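Local coordinates for beta-lactamase (Sphaerobacter thermophilus, PDB 4EWF), which probably hydrolyses the amide bond of beta-lactams to give substituted beta-amino acids, as a member of the class A serine beta-lactamase family, at residues L58-V62 / L121-V125; L79-K84 / H93-G97; A85-L91 / I112-A117. One frame throughout, in Å; residues are numbered along the deposited sequence. Where two conformers were deposited one is given.

Contact 1 of 3, residues L58-V62 / L121-V125; sequences LMIAV and LIDLV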
loop_
_atom_site.group_PDB
_atom_site.type_symbol
_atom_site.label_atom_id
_atom_site.label_comp_id
_atom_site.label_asym_id
_atom_site.label_seq_id
_atom_site.Cartn_x
_atom_site.Cartn_y
_atom_site.Cartn_z
ATOM N N LEU A 58 7.702 1.235 -5.604
ATOM C CA LEU A 58 9.139 1.366 -5.326
ATOM C C LEU A 58 9.754 -0.018 -5.069
ATOM O O LEU A 58 10.803 -0.370 -5.620
ATOM C CB LEU A 58 9.378 2.290 -4.118
ATOM C CG LEU A 58 10.809 2.323 -3.547
ATOM C CD1 LEU A 58 11.836 2.801 -4.574
ATOM C CD2 LEU A 58 10.864 3.181 -2.286
HETATM N N MSE A 59 9.096 -0.805 -4.220
HETATM C CA MSE A 59 9.545 -2.169 -3.960
HETATM C C MSE A 59 9.625 -2.971 -5.262
HETATM O O MSE A 59 10.571 -3.719 -5.490
HETATM C CB MSE A 59 8.595 -2.867 -2.989
HETATM C CG MSE A 59 8.935 -4.340 -2.732
HETATM SE SE MSE A 59 7.697 -5.135 -1.449
HETATM C CE MSE A 59 6.027 -4.863 -2.337
ATOM N N ILE A 60 8.621 -2.815 -6.120
ATOM C CA ILE A 60 8.617 -3.546 -7.376
ATOM C C ILE A 60 9.848 -3.162 -8.202
ATOM O O ILE A 60 10.496 -4.020 -8.807
ATOM C CB ILE A 60 7.304 -3.323 -8.167
ATOM C CG1 ILE A 60 6.124 -3.891 -7.371
ATOM C CG2 ILE A 60 7.395 -3.991 -9.538
ATOM C CD1 ILE A 60 4.708 -3.487 -7.907
ATOM N N ALA A 61 10.179 -1.874 -8.218
ATOM C CA ALA A 61 11.346 -1.428 -8.984
ATOM C C ALA A 61 12.604 -2.096 -8.450
ATOM O O ALA A 61 13.479 -2.503 -9.217
ATOM C CB ALA A 61 11.485 0.087 -8.941
ATOM N N VAL A 62 12.691 -2.207 -7.127
ATOM C CA VAL A 62 13.827 -2.871 -6.502
ATOM C C VAL A 62 13.948 -4.338 -6.931
ATOM O O VAL A 62 15.009 -4.777 -7.385
ATOM C CB VAL A 62 13.755 -2.771 -4.964
ATOM C CG1 VAL A 62 14.826 -3.632 -4.331
ATOM C CG2 VAL A 62 13.887 -1.316 -4.529
ATOM N N LEU A 121 16.410 3.599 -0.938
ATOM C CA LEU A 121 15.997 2.789 -2.088
ATOM C C LEU A 121 15.720 3.659 -3.325
ATOM O O LEU A 121 16.019 3.270 -4.451
ATOM C CB LEU A 121 14.748 1.973 -1.740
ATOM C CG LEU A 121 14.918 0.917 -0.642
ATOM C CD1 LEU A 121 13.581 0.244 -0.336
ATOM C CD2 LEU A 121 15.944 -0.113 -1.058
ATOM N N ILE A 122 15.118 4.826 -3.108
ATOM C CA ILE A 122 14.892 5.773 -4.196
ATOM C C ILE A 122 16.227 6.212 -4.796
ATOM O O ILE A 122 16.369 6.304 -6.022
ATOM C CB ILE A 122 14.081 6.984 -3.728
ATOM C CG1 ILE A 122 12.667 6.541 -3.343
ATOM C CG2 ILE A 122 14.034 8.062 -4.813
ATOM C CD1 ILE A 122 11.780 7.691 -2.920
ATOM N N ASP A 123 17.222 6.445 -3.948
ATOM C CA ASP A 123 18.553 6.799 -4.455
ATOM C C ASP A 123 19.189 5.652 -5.248
ATOM O O ASP A 123 19.936 5.876 -6.201
ATOM C CB ASP A 123 19.499 7.172 -3.314
ATOM C CG ASP A 123 19.253 8.578 -2.778
ATOM O OD1 ASP A 123 18.585 9.386 -3.471
ATOM O OD2 ASP A 123 19.743 8.873 -1.663
ATOM N N LEU A 124 18.933 4.421 -4.835
ATOM C CA LEU A 124 19.601 3.290 -5.470
ATOM C C LEU A 124 19.018 3.018 -6.855
ATOM O O LEU A 124 19.737 2.785 -7.810
ATOM C CB LEU A 124 19.437 2.043 -4.613
ATOM C CG LEU A 124 20.286 1.974 -3.352
ATOM C CD1 LEU A 124 19.893 0.739 -2.586
ATOM C CD2 LEU A 124 21.770 1.955 -3.711
ATOM N N VAL A 125 17.699 3.059 -6.945
ATOM C CA VAL A 125 17.010 2.655 -8.157
ATOM C C VAL A 125 16.638 3.869 -9.028
ATOM O O VAL A 125 16.572 3.774 -10.257
ATOM C CB VAL A 125 15.792 1.789 -7.794
ATOM C CG1 VAL A 125 14.518 2.641 -7.654
ATOM C CG2 VAL A 125 15.617 0.688 -8.788
#
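L58 reaches from helix 55-67 into the side of helix 115-125, a buried helix-helix contact in the mainly helical part of the class A beta-lactamase fold. The two short axes run at 44° to each other and come within 10.2 Å of each other at their closest, a separation bridged by branched aliphatic side chains without any hydrogen bond. L58 points its CG away from its own backbone N (chi1 169°), which carries both methyls across to the partner helix. There the branches divide the work: CD2 sits against L121 CB at 4.1 Å and I122 CG1 at 4.0 Å, while CD1 also meets I122 CG1 and reaches V125 CG1 at 4.1 Å. The leucine thus crosses the L121 and I122 side chains at about a right angle, its fork straddling I122 CG1. I122 and V125 continue onto helix 127-136, through L127 and V130, and L58 touches V130 too. On the other flank, L121 extends its CD2 to V62 CG2 at 4.2 Å and rests on L102, L105 and T109 of helix 102-111. At the C-terminal end of helix 115-125 the chains come nearer, and V125 also packs on the small A61. The valine holds an unusual chi1 of 93°, with both methyls facing A61 CB; its CG2 lies 3.9 Å from A61 O.

Contact 2 of 3, residues L79-K84 / H93-G97; sequences LRAADK and HLHDG. With SO4 (sulfate ion), chain F.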
loop_
_atom_site.group_PDB
_atom_site.type_symbol
_atom_site.label_atom_id
_atom_site.label_comp_id
_atom_site.label_asym_id
_atom_site.label_seq_id
_atom_site.Cartn_x
_atom_site.Cartn_y
_atom_site.Cartn_z
ATOM N N LEU A 79 24.139 3.379 6.704
ATOM C CA LEU A 79 23.322 4.492 7.180
ATOM C C LEU A 79 24.190 5.728 7.457
ATOM O O LEU A 79 25.123 5.677 8.261
ATOM C CB LEU A 79 22.575 4.098 8.455
ATOM C CG LEU A 79 21.707 5.208 9.069
ATOM C CD1 LEU A 79 20.548 5.545 8.146
ATOM C CD2 LEU A 79 21.197 4.777 10.424
ATOM N N ARG A 80 23.862 6.837 6.798
ATOM C CA ARG A 80 24.604 8.081 6.981
ATOM C C ARG A 80 23.671 9.178 7.485
ATOM O O ARG A 80 22.491 9.202 7.153
ATOM C CB ARG A 80 25.255 8.519 5.668
ATOM C CG ARG A 80 26.719 8.144 5.515
ATOM C CD ARG A 80 26.958 6.675 5.731
ATOM N NE ARG A 80 27.995 6.128 4.852
ATOM C CZ ARG A 80 29.224 5.787 5.240
ATOM N NH1 ARG A 80 29.600 5.940 6.507
ATOM N NH2 ARG A 80 30.075 5.275 4.356
ATOM N N ALA A 81 24.226 10.092 8.271
ATOM C CA ALA A 81 23.480 11.219 8.816
ATOM C C ALA A 81 22.712 11.988 7.743
ATOM O O ALA A 81 21.549 12.312 7.929
ATOM C CB ALA A 81 24.419 12.150 9.563
ATOM N N ALA A 82 23.363 12.284 6.620
ATOM C CA ALA A 82 22.676 12.937 5.494
ATOM C C ALA A 82 21.408 12.236 4.954
ATOM O O ALA A 82 20.524 12.896 4.391
ATOM C CB ALA A 82 23.666 13.195 4.354
ATOM N N ASP A 83 21.315 10.914 5.107
ATOM C CA ASP A 83 20.174 10.145 4.581
ATOM C C ASP A 83 18.948 10.164 5.488
ATOM O O ASP A 83 17.845 9.801 5.064
ATOM C CB ASP A 83 20.562 8.672 4.393
ATOM C CG ASP A 83 21.843 8.502 3.599
ATOM O OD1 ASP A 83 21.960 9.153 2.537
ATOM O OD2 ASP A 83 22.722 7.714 4.038
ATOM N N LYS A 84 19.135 10.549 6.744
ATOM C CA LYS A 84 18.069 10.378 7.739
ATOM C C LYS A 84 16.891 11.301 7.435
ATOM O O LYS A 84 17.054 12.519 7.350
ATOM C CB LYS A 84 18.623 10.628 9.154
ATOM C CG LYS A 84 19.628 9.546 9.613
ATOM C CD LYS A 84 20.167 9.792 11.036
ATOM C CE LYS A 84 20.792 8.509 11.602
ATOM N NZ LYS A 84 21.681 8.766 12.786
ATOM N N HIS A 93 16.799 7.333 14.037
ATOM C CA HIS A 93 17.317 7.436 15.400
ATOM C C HIS A 93 18.420 6.426 15.710
ATOM O O HIS A 93 18.902 6.365 16.840
ATOM C CB HIS A 93 16.188 7.267 16.420
ATOM C CG HIS A 93 15.131 8.321 16.332
ATOM N ND1 HIS A 93 15.410 9.664 16.455
ATOM C CD2 HIS A 93 13.794 8.229 16.137
ATOM C CE1 HIS A 93 14.293 10.357 16.324
ATOM N NE2 HIS A 93 13.296 9.510 16.136
ATOM N N LEU A 94 18.810 5.628 14.723
ATOM C CA LEU A 94 19.856 4.623 14.939
ATOM C C LEU A 94 21.203 5.214 14.567
ATOM O O LEU A 94 21.265 6.209 13.847
ATOM C CB LEU A 94 19.569 3.368 14.116
ATOM C CG LEU A 94 18.269 2.639 14.476
ATOM C CD1 LEU A 94 18.183 1.332 13.675
ATOM C CD2 LEU A 94 18.200 2.337 15.976
ATOM N N HIS A 95 22.286 4.597 15.021
ATOM C CA HIS A 95 23.601 5.237 14.920
ATOM C C HIS A 95 24.149 5.394 13.492
ATOM O O HIS A 95 24.042 4.482 12.673
ATOM C CB HIS A 95 24.622 4.511 15.803
ATOM C CG HIS A 95 25.138 3.229 15.221
ATOM N ND1 HIS A 95 24.506 2.016 15.406
ATOM C CD2 HIS A 95 26.251 2.966 14.494
ATOM C CE1 HIS A 95 25.198 1.066 14.799
ATOM N NE2 HIS A 95 26.263 1.615 14.241
ATOM N N ASP A 96 24.736 6.558 13.208
ATOM C CA ASP A 96 25.421 6.793 11.938
ATOM C C ASP A 96 26.464 5.709 11.720
ATOM O O ASP A 96 27.288 5.459 12.593
ATOM C CB ASP A 96 26.126 8.161 11.946
ATOM C CG ASP A 96 25.152 9.336 11.997
ATOM O OD1 ASP A 96 24.000 9.182 11.532
ATOM O OD2 ASP A 96 25.541 10.419 12.507
ATOM N N GLY A 97 26.449 5.064 10.557
ATOM C CA GLY A 97 27.430 4.023 10.283
ATOM C C GLY A 97 26.834 2.623 10.340
ATOM O O GLY A 97 27.491 1.635 10.001
HETATM S S SO4 F . 18.368 11.427 17.471
HETATM O O1 SO4 F . 19.123 12.103 16.415
HETATM O O2 SO4 F . 17.630 10.307 16.900
HETATM O O3 SO4 F . 19.276 10.915 18.497
HETATM O O4 SO4 F . 17.429 12.370 18.075
HETATM O O HOH W 1 23.413 11.349 13.897
#
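K84 NZ is gripped by two oxygens of segment 93-97: D96 OD1 at 2.7 Å, in a salt bridge, and the backbone L94 O at 2.8 Å. The lysine chain is extended beyond CG, and this stretch takes the ammonium group across to the facing loop. It meets the carboxylate obliquely, with NZ 48° out of the D96 plane, whereas L94 O is approached almost head-on, with a C=O...N angle of 166°. The other carboxylate oxygen, D96 OD2, accepts from a water that bridges the two partners of the salt bridge, weakly on the lysine side. A81 lies beside the same carboxylate, its CB 3.6 Å from D96 OD1. Nearer the strands the contact is made by the backbone: G97 N donates to L79 O at 2.7 Å. L79 turns its CG anti to its own N (chi1 179°) and lays CD2 against the backbone carbonyls of L94 and H95, 3.6 Å from H95 O and 4.3 Å from L94 CB; it is buried, touching L91, L98 and T116, while the charged pair lies toward the surface. Farther out, H93 ND1 faces a sulfate probably from the crystallisation liquor. The arrangement closes the base of a long loop joining the antiparallel strands 76-78 and 99-101, a two-stranded hairpin on the helical side of the beta-lactamase fold.

Contact 3 of 3, residues A85-L91 / I112-A117; sequences APGSGVL and ISDNTA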
loop_
_atom_site.group_PDB
_atom_site.type_symbol
_atom_site.label_atom_id
_atom_site.label_comp_id
_atom_site.label_asym_id
_atom_site.label_seq_id
_atom_site.Cartn_x
_atom_site.Cartn_y
_atom_site.Cartn_z
ATOM N N ALA A 85 15.704 10.713 7.281
ATOM C CA ALA A 85 14.499 11.460 6.924
ATOM C C ALA A 85 13.587 11.633 8.134
ATOM O O ALA A 85 13.554 10.774 9.005
ATOM C CB ALA A 85 13.729 10.701 5.817
ATOM N N PRO A 86 12.805 12.725 8.174
ATOM C CA PRO A 86 11.832 12.829 9.267
ATOM C C PRO A 86 10.637 11.925 9.031
ATOM O O PRO A 86 10.467 11.417 7.920
ATOM C CB PRO A 86 11.384 14.303 9.221
ATOM C CG PRO A 86 11.922 14.871 7.940
ATOM C CD PRO A 86 12.652 13.804 7.183
ATOM N N GLY A 87 9.815 11.735 10.057
ATOM C CA GLY A 87 8.612 10.945 9.916
ATOM C C GLY A 87 8.750 9.508 10.375
ATOM O O GLY A 87 9.626 9.161 11.165
ATOM N N SER A 88 7.860 8.663 9.876
ATOM C CA SER A 88 7.812 7.264 10.283
ATOM C C SER A 88 9.129 6.529 9.976
ATOM O O SER A 88 9.844 6.858 9.024
ATOM C CB SER A 88 6.631 6.586 9.587
ATOM O OG SER A 88 6.725 6.805 8.189
ATOM N N GLY A 89 9.452 5.541 10.801
ATOM C CA GLY A 89 10.686 4.809 10.637
ATOM C C GLY A 89 11.474 4.703 11.926
ATOM O O GLY A 89 11.110 5.273 12.961
ATOM N N VAL A 90 12.567 3.962 11.855
ATOM C CA VAL A 90 13.419 3.751 13.010
ATOM C C VAL A 90 14.869 4.190 12.715
ATOM O O VAL A 90 15.624 4.626 13.618
ATOM C CB VAL A 90 13.295 2.278 13.473
ATOM C CG1 VAL A 90 14.044 1.327 12.547
ATOM C CG2 VAL A 90 13.736 2.133 14.884
ATOM N N LEU A 91 15.255 4.124 11.445
ATOM C CA LEU A 91 16.639 4.454 11.069
ATOM C C LEU A 91 17.037 5.866 11.458
ATOM O O LEU A 91 18.197 6.111 11.793
ATOM C CB LEU A 91 16.874 4.243 9.565
ATOM C CG LEU A 91 16.771 2.787 9.089
ATOM C CD1 LEU A 91 17.041 2.676 7.578
ATOM C CD2 LEU A 91 17.732 1.886 9.875
ATOM N N ILE A 112 7.105 -0.972 8.493
ATOM C CA ILE A 112 6.826 0.166 9.360
ATOM C C ILE A 112 6.927 1.506 8.633
ATOM O O ILE A 112 6.914 2.567 9.268
ATOM C CB ILE A 112 7.776 0.194 10.589
ATOM C CG1 ILE A 112 9.215 0.487 10.158
ATOM C CG2 ILE A 112 7.728 -1.120 11.340
ATOM C CD1 ILE A 112 10.094 0.988 11.309
ATOM N N SER A 113 7.047 1.465 7.311
ATOM C CA SER A 113 7.064 2.696 6.516
ATOM C C SER A 113 8.267 3.604 6.824
ATOM O O SER A 113 8.143 4.833 6.955
ATOM C CB SER A 113 5.747 3.460 6.680
ATOM O OG SER A 113 5.433 4.134 5.471
ATOM N N ASP A 114 9.442 2.996 6.932
ATOM C CA ASP A 114 10.633 3.758 7.277
ATOM C C ASP A 114 11.045 4.695 6.135
ATOM O O ASP A 114 11.446 4.249 5.056
ATOM C CB ASP A 114 11.769 2.800 7.642
ATOM C CG ASP A 114 12.918 3.504 8.315
ATOM O OD1 ASP A 114 13.305 3.096 9.438
ATOM O OD2 ASP A 114 13.431 4.467 7.713
ATOM N N ASN A 115 10.935 5.991 6.396
ATOM C CA ASN A 115 11.174 7.034 5.405
ATOM C C ASN A 115 12.646 7.122 4.986
ATOM O O ASN A 115 12.942 7.394 3.829
ATOM C CB ASN A 115 10.690 8.404 5.913
ATOM C CG ASN A 115 9.165 8.579 5.812
ATOM O OD1 ASN A 115 8.479 7.792 5.163
ATOM N ND2 ASN A 115 8.643 9.626 6.447
ATOM N N THR A 116 13.566 6.894 5.923
ATOM C CA THR A 116 14.991 6.864 5.583
ATOM C C THR A 116 15.293 5.698 4.623
ATOM O O THR A 116 15.942 5.873 3.585
ATOM C CB THR A 116 15.874 6.726 6.838
ATOM O OG1 THR A 116 15.697 7.877 7.686
ATOM C CG2 THR A 116 17.333 6.622 6.444
ATOM N N ALA A 117 14.814 4.509 4.973
ATOM C CA ALA A 117 15.012 3.325 4.135
ATOM C C ALA A 117 14.426 3.560 2.743
ATOM O O ALA A 117 15.018 3.175 1.730
ATOM C CB ALA A 117 14.351 2.122 4.772
HETATM O O HOH W 2 5.925 9.914 7.922
#
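D114, the N-cap of helix 115-125, grips the loop 85-91 from a position next to the likely active site of this class A beta-lactamase fold. Its OD1 accepts two backbone N-H groups, from V90 N at 2.7 Å, well above the carboxylate plane, and from L91 N at 3.0 Å, on the syn lone pair. OD2 caps the helix by accepting from A117 N, so one side chain fixes both loop and helix start. This part is tight: G89 CA lies 3.4 Å from D114 OD1, and L91 fills the space beside T116 and A117. The loop is held along its length by nearly straight bonds from A85 N to T116 OG1, at 174°, and from N115 N to S88 O. N115, CG beside its backbone N (chi1 -78°), donates from ND2 to P86 O at 3.0 Å, on a lone pair and in the amide plane; OD1 goes to K55. S113, D114 and N115 probably form the SDN motif of class A enzymes, S52 and K55 fit SxxK, and K216 a KTG-type motif; S113 OG bonds to S52, K55 and K216. The outer side is looser: P86 and G87 are exposed at one end, where a water bridges S88 N and N115 ND2, and at the other I112 CD1 rests lightly on G89 and V90. Even on this side S88 OG holds S113 O, at 2.7 Å.

From the N terminus the chain passes through helix 55-67, which supplies the first half of contact 1, then strand 76-78, and enters the long loop before strand 99-101. The loop gives 79-84 and 93-97 to contact 2 and 85-91 to contact 3. Contact 2 closes first; after helix 102-111, contact 3 brings 112-117 back onto the loop, so these two cross, and they touch where K84 CA lies 3.4 Å from T116 OG1. Helix 115-125 then runs on to meet helix 55-67, and contact 1 encloses both others. One helix thus ties the loop, at its start, to the buried helical core, at its end.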